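Local coordinates for Aureochrome1-like protein (Ochromonas danica, PDB 6I20) that binds flavin mononucleotide in a PAS-fold light-sensing (LOV) domain and probably acts as a blue-light receptor, at residues L56-V69 with D78-G90. Residues are numbered along the deposited sequence; the frame is centred on the assembly and turned at random. Where two conformers were deposited one is given.
Sequences LQGPETDPKAVEKV and DTTVVLLNYRKDG. With FMN (flavin mononucleotide), chain E.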
loop_
_atom_site.group_PDB
_atom_site.type_symbol
_atom_site.label_atom_id
_atom_site.label_comp_id
_atom_site.label_asym_id
_atom_site.label_seq_id
_atom_site.Cartn_x
_atom_site.Cartn_y
_atom_site.Cartn_z
ATOM N N LEU A 56 1.200 -9.004 3.149
ATOM C CA LEU A 56 0.116 -9.271 2.174
ATOM C C LEU A 56 0.525 -10.129 1.000
ATOM O O LEU A 56 -0.315 -10.568 0.228
ATOM C CB LEU A 56 -0.498 -7.960 1.693
ATOM C CG LEU A 56 -1.195 -7.122 2.737
ATOM C CD1 LEU A 56 -1.717 -5.836 2.097
ATOM C CD2 LEU A 56 -2.346 -7.862 3.408
ATOM N N GLN A 57 1.830 -10.394 0.866
ATOM C CA GLN A 57 2.318 -11.137 -0.300
ATOM C C GLN A 57 2.446 -12.625 0.016
ATOM O O GLN A 57 2.597 -13.000 1.172
ATOM C CB GLN A 57 3.661 -10.570 -0.724
ATOM C CG GLN A 57 3.579 -9.086 -1.122
ATOM C CD GLN A 57 4.914 -8.387 -1.151
ATOM O OE1 GLN A 57 5.990 -9.022 -1.104
ATOM N NE2 GLN A 57 4.873 -7.037 -1.259
ATOM N N GLY A 58 2.411 -13.436 -1.019
ATOM C CA GLY A 58 2.496 -14.886 -0.846
ATOM C C GLY A 58 3.002 -15.547 -2.091
ATOM O O GLY A 58 3.500 -14.893 -3.017
ATOM N N PRO A 59 2.900 -16.876 -2.149
ATOM C CA PRO A 59 3.560 -17.635 -3.215
ATOM C C PRO A 59 3.134 -17.292 -4.624
ATOM O O PRO A 59 3.933 -17.442 -5.533
ATOM C CB PRO A 59 3.181 -19.083 -2.895
ATOM C CG PRO A 59 2.925 -19.075 -1.482
ATOM C CD PRO A 59 2.353 -17.760 -1.096
ATOM N N GLU A 60 1.888 -16.881 -4.814
ATOM C CA GLU A 60 1.467 -16.535 -6.170
ATOM C C GLU A 60 1.602 -15.058 -6.504
ATOM O O GLU A 60 1.314 -14.680 -7.620
ATOM C CB GLU A 60 0.091 -17.082 -6.431
ATOM C CG GLU A 60 0.135 -18.600 -6.388
ATOM C CD GLU A 60 -1.072 -19.273 -6.958
ATOM O OE1 GLU A 60 -1.881 -19.815 -6.174
ATOM O OE2 GLU A 60 -1.179 -19.299 -8.187
ATOM N N THR A 61 2.126 -14.257 -5.584
ATOM C CA THR A 61 2.449 -12.858 -5.890
ATOM C C THR A 61 3.649 -12.809 -6.818
ATOM O O THR A 61 4.629 -13.497 -6.602
ATOM C CB THR A 61 2.806 -12.120 -4.590
ATOM O OG1 THR A 61 1.755 -12.257 -3.636
ATOM C CG2 THR A 61 3.065 -10.644 -4.844
ATOM N N ASP A 62 3.593 -11.964 -7.856
ATOM C CA ASP A 62 4.652 -11.891 -8.839
ATOM C C ASP A 62 5.825 -11.097 -8.239
ATOM O O ASP A 62 5.669 -9.929 -7.916
ATOM C CB ASP A 62 4.115 -11.170 -10.092
ATOM C CG ASP A 62 5.146 -11.080 -11.205
ATOM O OD1 ASP A 62 6.323 -11.505 -11.045
ATOM O OD2 ASP A 62 4.817 -10.558 -12.301
ATOM N N PRO A 63 7.035 -11.709 -8.109
ATOM C CA PRO A 63 8.179 -10.940 -7.590
ATOM C C PRO A 63 8.547 -9.726 -8.453
ATOM O O PRO A 63 9.134 -8.781 -7.953
ATOM C CB PRO A 63 9.316 -11.984 -7.503
ATOM C CG PRO A 63 8.893 -13.025 -8.428
ATOM C CD PRO A 63 7.410 -13.087 -8.449
ATOM N N LYS A 64 8.238 -9.779 -9.737
ATOM C CA LYS A 64 8.498 -8.623 -10.604
ATOM C C LYS A 64 7.640 -7.422 -10.243
ATOM O O LYS A 64 8.115 -6.272 -10.367
ATOM C CB LYS A 64 8.310 -9.000 -12.083
ATOM C CG LYS A 64 9.284 -10.072 -12.610
ATOM C CD LYS A 64 9.158 -10.286 -14.119
ATOM C CE LYS A 64 8.445 -11.586 -14.433
ATOM N NZ LYS A 64 8.124 -11.836 -15.849
ATOM N N ALA A 65 6.429 -7.654 -9.751
ATOM C CA ALA A 65 5.586 -6.528 -9.315
ATOM C C ALA A 65 6.184 -5.936 -8.068
ATOM O O ALA A 65 6.218 -4.718 -7.863
ATOM C CB ALA A 65 4.178 -6.972 -9.052
ATOM N N VAL A 66 6.629 -6.809 -7.150
ATOM C CA VAL A 66 7.249 -6.323 -5.925
ATOM C C VAL A 66 8.514 -5.504 -6.240
ATOM O O VAL A 66 8.771 -4.462 -5.620
ATOM C CB VAL A 66 7.554 -7.538 -4.976
ATOM C CG1 VAL A 66 8.285 -7.096 -3.724
ATOM C CG2 VAL A 66 6.244 -8.207 -4.611
ATOM N N GLU A 67 9.270 -5.939 -7.232
ATOM C CA GLU A 67 10.459 -5.210 -7.668
ATOM C C GLU A 67 10.111 -3.829 -8.218
ATOM O O GLU A 67 10.813 -2.859 -7.955
ATOM C CB GLU A 67 11.235 -6.017 -8.691
ATOM C CG GLU A 67 12.475 -5.350 -9.236
ATOM C CD GLU A 67 13.572 -5.001 -8.230
ATOM O OE1 GLU A 67 13.665 -5.607 -7.149
ATOM O OE2 GLU A 67 14.389 -4.097 -8.537
ATOM N N LYS A 68 9.014 -3.737 -8.953
ATOM C CA LYS A 68 8.560 -2.380 -9.412
ATOM C C LYS A 68 8.257 -1.437 -8.245
ATOM O O LYS A 68 8.597 -0.229 -8.265
ATOM C CB LYS A 68 7.325 -2.540 -10.299
ATOM C CG LYS A 68 7.623 -3.127 -11.629
ATOM C CD LYS A 68 6.484 -2.948 -12.611
ATOM C CE LYS A 68 6.749 -3.835 -13.802
ATOM N NZ LYS A 68 5.819 -3.602 -14.926
ATOM N N VAL A 69 7.620 -1.970 -7.207
ATOM C CA VAL A 69 7.365 -1.177 -6.022
ATOM C C VAL A 69 8.696 -0.742 -5.387
ATOM O O VAL A 69 8.901 0.427 -5.015
ATOM C CB VAL A 69 6.471 -1.912 -5.011
ATOM C CG1 VAL A 69 6.439 -1.160 -3.707
ATOM C CG2 VAL A 69 5.073 -2.167 -5.564
ATOM N N ASP A 78 6.360 8.070 -7.720
ATOM C CA ASP A 78 5.000 7.529 -7.469
ATOM C C ASP A 78 4.801 6.332 -8.389
ATOM O O ASP A 78 5.199 6.390 -9.585
ATOM C CB ASP A 78 3.849 8.464 -7.877
ATOM C CG ASP A 78 3.657 9.675 -6.987
ATOM O OD1 ASP A 78 4.362 9.853 -5.990
ATOM O OD2 ASP A 78 2.729 10.444 -7.317
ATOM N N THR A 79 4.005 5.371 -7.946
ATOM C CA THR A 79 3.994 4.107 -8.641
ATOM C C THR A 79 2.644 3.407 -8.518
ATOM O O THR A 79 2.019 3.458 -7.459
ATOM C CB THR A 79 5.126 3.255 -8.031
ATOM O OG1 THR A 79 6.356 3.979 -8.171
ATOM C CG2 THR A 79 5.241 1.950 -8.740
ATOM N N THR A 80 2.209 2.768 -9.607
ATOM C CA THR A 80 1.009 1.959 -9.628
ATOM C C THR A 80 1.428 0.551 -10.057
ATOM O O THR A 80 2.079 0.382 -11.100
ATOM C CB THR A 80 0.009 2.469 -10.675
ATOM O OG1 THR A 80 -0.232 3.854 -10.466
ATOM C CG2 THR A 80 -1.308 1.725 -10.594
ATOM N N VAL A 81 1.004 -0.435 -9.289
ATOM C CA VAL A 81 1.186 -1.853 -9.695
ATOM C C VAL A 81 -0.119 -2.589 -9.444
ATOM O O VAL A 81 -0.974 -2.149 -8.633
ATOM C CB VAL A 81 2.331 -2.618 -8.972
ATOM C CG1 VAL A 81 3.684 -1.996 -9.245
ATOM C CG2 VAL A 81 2.041 -2.746 -7.499
ATOM N N VAL A 82 -0.284 -3.702 -10.125
ATOM C CA VAL A 82 -1.368 -4.625 -9.805
ATOM C C VAL A 82 -0.678 -5.927 -9.406
ATOM O O VAL A 82 0.146 -6.446 -10.162
ATOM C CB VAL A 82 -2.348 -4.837 -10.975
ATOM C CG1 VAL A 82 -3.328 -5.946 -10.659
ATOM C CG2 VAL A 82 -3.111 -3.535 -11.203
ATOM N N LEU A 83 -1.026 -6.425 -8.237
ATOM C CA LEU A 83 -0.407 -7.674 -7.757
ATOM C C LEU A 83 -1.363 -8.443 -6.886
ATOM O O LEU A 83 -2.296 -7.907 -6.309
ATOM C CB LEU A 83 0.924 -7.393 -7.060
ATOM C CG LEU A 83 0.923 -6.975 -5.598
ATOM C CD1 LEU A 83 2.364 -6.829 -5.084
ATOM C CD2 LEU A 83 0.189 -5.668 -5.329
ATOM N N LEU A 84 -1.079 -9.752 -6.776
ATOM C CA LEU A 84 -1.902 -10.627 -5.962
ATOM C C LEU A 84 -1.520 -10.506 -4.498
ATOM O O LEU A 84 -0.337 -10.583 -4.161
ATOM C CB LEU A 84 -1.738 -12.065 -6.447
ATOM C CG LEU A 84 -2.803 -13.030 -5.919
ATOM C CD1 LEU A 84 -4.147 -12.814 -6.611
ATOM C CD2 LEU A 84 -2.347 -14.486 -6.073
ATOM N N ASN A 85 -2.515 -10.308 -3.654
ATOM C CA ASN A 85 -2.298 -10.222 -2.219
ATOM C C ASN A 85 -3.216 -11.234 -1.518
ATOM O O ASN A 85 -4.126 -11.815 -2.098
ATOM C CB ASN A 85 -2.592 -8.812 -1.687
ATOM C CG ASN A 85 -1.458 -7.821 -1.817
ATOM O OD1 ASN A 85 -1.676 -6.655 -1.400
ATOM N ND2 ASN A 85 -0.265 -8.199 -2.263
ATOM N N TYR A 86 -2.881 -11.451 -0.251
ATOM C CA TYR A 86 -3.467 -12.486 0.601
ATOM C C TYR A 86 -4.058 -11.849 1.862
ATOM O O TYR A 86 -3.396 -11.040 2.539
ATOM C CB TYR A 86 -2.386 -13.482 1.057
ATOM C CG TYR A 86 -1.876 -14.378 -0.050
ATOM C CD1 TYR A 86 -1.022 -13.890 -1.029
ATOM C CD2 TYR A 86 -2.226 -15.723 -0.099
ATOM C CE1 TYR A 86 -0.553 -14.695 -2.040
ATOM C CE2 TYR A 86 -1.731 -16.540 -1.098
ATOM C CZ TYR A 86 -0.905 -16.004 -2.084
ATOM O OH TYR A 86 -0.406 -16.759 -3.157
ATOM N N ARG A 87 -5.291 -12.238 2.186
ATOM C CA ARG A 87 -5.925 -11.825 3.437
ATOM C C ARG A 87 -5.414 -12.702 4.576
ATOM O O ARG A 87 -4.765 -13.736 4.363
ATOM C CB ARG A 87 -7.440 -11.964 3.333
ATOM C CG ARG A 87 -8.037 -11.123 2.214
ATOM C CD ARG A 87 -9.547 -11.033 2.365
ATOM N NE ARG A 87 -10.181 -10.249 1.299
ATOM C CZ ARG A 87 -10.449 -10.717 0.084
ATOM N NH1 ARG A 87 -10.141 -11.978 -0.236
ATOM N NH2 ARG A 87 -11.030 -9.938 -0.817
ATOM N N LYS A 88 -5.766 -12.327 5.807
ATOM C CA LYS A 88 -5.367 -13.079 6.998
ATOM C C LYS A 88 -5.844 -14.516 6.870
ATOM O O LYS A 88 -5.128 -15.425 7.309
ATOM C CB LYS A 88 -5.919 -12.404 8.277
ATOM C CG LYS A 88 -5.412 -13.060 9.558
ATOM C CD LYS A 88 -5.580 -12.238 10.821
ATOM C CE LYS A 88 -7.020 -12.117 11.225
ATOM N NZ LYS A 88 -7.155 -11.404 12.529
ATOM N N ASP A 89 -7.040 -14.723 6.307
ATOM C CA ASP A 89 -7.588 -16.090 6.152
ATOM C C ASP A 89 -6.994 -16.891 4.980
ATOM O O ASP A 89 -7.402 -18.046 4.760
ATOM C CB ASP A 89 -9.129 -16.077 6.116
ATOM C CG ASP A 89 -9.721 -15.441 4.862
ATOM O OD1 ASP A 89 -8.976 -15.080 3.917
ATOM O OD2 ASP A 89 -10.988 -15.322 4.823
ATOM N N GLY A 90 -6.042 -16.291 4.236
ATOM C CA GLY A 90 -5.380 -16.959 3.126
ATOM C C GLY A 90 -6.067 -16.786 1.790
ATOM O O GLY A 90 -5.513 -17.190 0.781
HETATM N N1 FMN E . 2.854 -4.457 -0.799
HETATM C C2 FMN E . 1.758 -5.206 -1.047
HETATM O O2 FMN E . 1.923 -6.358 -1.512
HETATM N N3 FMN E . 0.495 -4.782 -0.802
HETATM C C4 FMN E . 0.236 -3.536 -0.301
HETATM O O4 FMN E . -0.955 -3.152 -0.153
HETATM C C4A FMN E . 1.358 -2.717 0.012
HETATM N N5 FMN E . 1.167 -1.465 0.539
HETATM C C5A FMN E . 2.263 -0.692 0.736
HETATM C C6 FMN E . 2.112 0.611 1.256
HETATM C C7 FMN E . 3.173 1.427 1.475
HETATM C C7M FMN E . 2.968 2.861 2.012
HETATM C C8 FMN E . 4.508 0.979 1.185
HETATM C C8M FMN E . 5.686 1.872 1.406
HETATM C C9 FMN E . 4.683 -0.287 0.682
HETATM C C9A FMN E . 3.612 -1.130 0.424
HETATM N N10 FMN E . 3.802 -2.458 -0.037
HETATM C C10 FMN E . 2.694 -3.210 -0.301
HETATM C "C1'" FMN E . 5.115 -2.931 -0.460
HETATM C "C2'" FMN E . 5.967 -3.603 0.620
HETATM O "O2'" FMN E . 5.731 -2.935 1.868
HETATM C "C3'" FMN E . 7.438 -3.476 0.253
HETATM O "O3'" FMN E . 7.812 -2.106 0.029
HETATM C "C4'" FMN E . 7.867 -4.294 -0.944
HETATM O "O4'" FMN E . 7.451 -5.653 -0.725
HETATM C "C5'" FMN E . 9.425 -4.275 -1.097
HETATM O "O5'" FMN E . 10.066 -4.323 0.221
HETATM P P FMN E . 11.562 -4.923 0.278
HETATM O O1P FMN E . 11.945 -4.944 1.707
HETATM O O2P FMN E . 11.496 -6.262 -0.329
HETATM O O3P FMN E . 12.368 -3.942 -0.563
HETATM O O HOH W 1 -1.581 -19.046 -3.595
HETATM O O HOH W 2 1.020 -10.791 -8.587
#
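Tyr-86 is gripped at both ends by the loop that leads into helix 63-75. Its backbone N donates to Leu-56 O (2.8 Å). Its ring runs past Gly-58 CA, and its OH accepts from Glu-60 N (2.8 Å). With an alanine in place of Tyr-86, Glu-60 N would probably lose this acceptor, and a gap would be likely to open beside Gly-58 and Pro-59. Thr-61 OG1 sits at the ring edge, donates to Leu-84 O (2.7 Å) and accepts from Gly-58 N. Asn-85 ND2 reaches Leu-84 O from the opposite face of the carbonyl, so this oxygen takes two donors.

The tight part lies inward. Ala-65 CB packs on Leu-83 CB (3.8 Å), and Val-69 CG2 on Val-81 CG2 (3.6 Å). Leu-83 CG sits between its backbone N and carbonyl carbon (chi1 83°), which carries CD1 to Thr-61 CG2 and the flavin. The Gln-57 and Asn-85 side chains run side by side and point the same way, with their amide planes 26° apart. Asn-85 OD1 accepts almost straight from FMN N3 (2.9 Å, 177°), while both Asn-85 ND2 and Gln-57 NE2 donate to FMN O2.

The outer side is looser. A water bridges Tyr-86 OH and Glu-60 OE1, and Lys-68 lends only its CB to Val-81 before its chain leads away. A helix laid across an antiparallel edge strand, with amides reading the flavin pyrimidine edge, is typical of the FMN pocket of LOV-type PAS domains.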